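Local coordinates for protease inhibitor SGPI-2 (Schistocerca gregaria, PDB 3TVJ), which inhibits chymotrypsin-like serine proteases, acting in vitro on alpha-chymotrypsin and pancreatic elastase, as a small disulfide-bonded pacifastin-family domain, at residues 10-15 and 19-24. The protein carries 5 engineered substitutions. Sequence-based numbering, arbitrary orientation.
Sequences GTTFKD and TCRCGS
The antiparallel hairpin of strands 12-15 and 18-22, two of the three strands of the pacifastin sheet, with 12-15 at its edge and 18-22 in its middle, pairs Phe13 with Cys20. These two form the hydrogen-bonded pair: Phe13 N gives to Cys20 O at 2.8 Å and Cys20 N to Phe13 O at 2.9 Å. Thr12-Arg21 and Lys14-Thr19, on either side, are non-hydrogen-bonded pairs. Just before strand 12-15, Thr11 O accepts from Cys22 N, and a more bent bond (149° at the hydrogen) runs from Gly10 N to Cys22 O.

The two faces of the hairpin differ. On that of Phe13 and Cys20, Phe13 places CG between its own backbone N and carbonyl carbon (chi1 70°), which turns the ring toward strand 18-22. Cys20 CB sits over one ring face in a CH-pi contact, 3.8 Å from the Phe13 centroid, while SG lies obliquely. Phe13 CE2 meets Cys22 CB at 3.7 Å, and Cys22 N stands at the ring edge. Val5, Cys7 and Ala29 add to the packing around the ring.

On the other face the methyls Thr12 CG2 and Thr19 CG2 press together tightly, 3.4 Å apart. Arg21 CG crosses near Thr12 OG1, and the chain then bends at chi3 (64°) so that NH2 donates to Gly10 O, 3.2 Å away and near the guanidinium plane. This bond would help hold the guanidinium, whose NH1 binds a backbone and a polar side chain of another protein's chain. Disulfides Cys20-Cys31 and Cys22-Cys7 tie the hairpin to strand 29-32 and the N-terminal segment, the cystine-braced small sheet characteristic of pacifastin inhibitors.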
# COMPACT_ATOMS: atom_id res chain seq x y z
N GLY C 10 4.40 -13.20 28.16
CA GLY C 10 4.85 -13.83 26.88
C GLY C 10 3.85 -14.29 25.82
O GLY C 10 4.20 -14.50 24.60
N THR C 11 2.61 -14.47 26.25
CA THR C 11 1.62 -15.02 25.34
C THR C 11 1.16 -13.96 24.33
O THR C 11 1.30 -12.76 24.55
CB THR C 11 0.40 -15.53 26.13
OG1 THR C 11 -0.16 -14.41 26.85
CG2 THR C 11 0.82 -16.61 27.12
N THR C 12 0.64 -14.44 23.22
CA THR C 12 -0.04 -13.67 22.21
C THR C 12 -1.51 -13.85 22.53
O THR C 12 -1.96 -14.98 22.82
CB THR C 12 0.26 -14.19 20.80
OG1 THR C 12 1.65 -13.97 20.51
CG2 THR C 12 -0.61 -13.51 19.80
N PHE C 13 -2.24 -12.74 22.62
CA PHE C 13 -3.62 -12.78 23.02
C PHE C 13 -4.40 -11.68 22.31
O PHE C 13 -3.81 -10.82 21.72
CB PHE C 13 -3.70 -12.62 24.54
CG PHE C 13 -3.33 -11.24 25.04
CD1 PHE C 13 -4.34 -10.28 25.24
CD2 PHE C 13 -2.01 -10.88 25.25
CE1 PHE C 13 -4.05 -8.98 25.68
CE2 PHE C 13 -1.68 -9.58 25.70
CZ PHE C 13 -2.69 -8.63 25.93
N LYS C 14 -5.72 -11.79 22.26
CA LYS C 14 -6.55 -10.79 21.63
C LYS C 14 -7.06 -9.78 22.66
O LYS C 14 -7.55 -10.11 23.74
CB LYS C 14 -7.76 -11.46 20.96
CG LYS C 14 -7.38 -12.34 19.79
CD LYS C 14 -6.87 -11.58 18.55
CE LYS C 14 -7.94 -10.65 17.79
NZ LYS C 14 -9.29 -11.28 17.43
N ASP C 15 -6.94 -8.53 22.27
CA ASP C 15 -7.52 -7.38 22.92
C ASP C 15 -8.56 -6.88 21.91
O ASP C 15 -8.30 -6.07 21.05
CB ASP C 15 -6.40 -6.36 23.24
CG ASP C 15 -6.88 -5.10 23.96
OD1 ASP C 15 -6.43 -3.97 23.62
OD2 ASP C 15 -7.76 -5.20 24.78
N THR C 19 -4.33 -7.95 18.08
CA THR C 19 -3.43 -8.99 18.57
C THR C 19 -2.32 -8.33 19.33
O THR C 19 -1.70 -7.36 18.89
CB THR C 19 -2.90 -9.84 17.42
OG1 THR C 19 -4.06 -10.38 16.69
CG2 THR C 19 -2.04 -10.98 17.98
N CYS C 20 -2.04 -8.88 20.47
CA CYS C 20 -1.04 -8.34 21.41
C CYS C 20 -0.13 -9.43 21.89
O CYS C 20 -0.53 -10.60 21.97
CB CYS C 20 -1.70 -7.69 22.65
SG CYS C 20 -2.97 -6.43 22.33
N ARG C 21 1.07 -9.05 22.36
CA ARG C 21 1.96 -9.92 23.07
C ARG C 21 2.10 -9.31 24.46
O ARG C 21 2.30 -8.10 24.63
CB ARG C 21 3.36 -9.96 22.46
CG ARG C 21 3.45 -10.67 21.16
CD ARG C 21 4.92 -11.19 20.85
NE ARG C 21 5.35 -12.22 21.83
CZ ARG C 21 6.61 -12.38 22.30
NH1 ARG C 21 7.64 -11.66 21.85
NH2 ARG C 21 6.85 -13.31 23.21
N CYS C 22 1.92 -10.16 25.48
CA CYS C 22 1.92 -9.64 26.83
C CYS C 22 3.32 -9.42 27.39
O CYS C 22 4.22 -10.29 27.26
CB CYS C 22 1.20 -10.60 27.75
SG CYS C 22 0.89 -10.08 29.45
N GLY C 23 3.48 -8.32 28.11
CA GLY C 23 4.71 -8.00 28.81
C GLY C 23 5.00 -8.87 29.99
O GLY C 23 4.15 -9.63 30.46
N SER C 24 6.27 -8.78 30.44
CA SER C 24 6.76 -9.66 31.50
C SER C 24 6.12 -9.36 32.89
O SER C 24 6.19 -10.20 33.78
CB SER C 24 8.28 -9.55 31.54
OG SER C 24 8.64 -8.24 31.87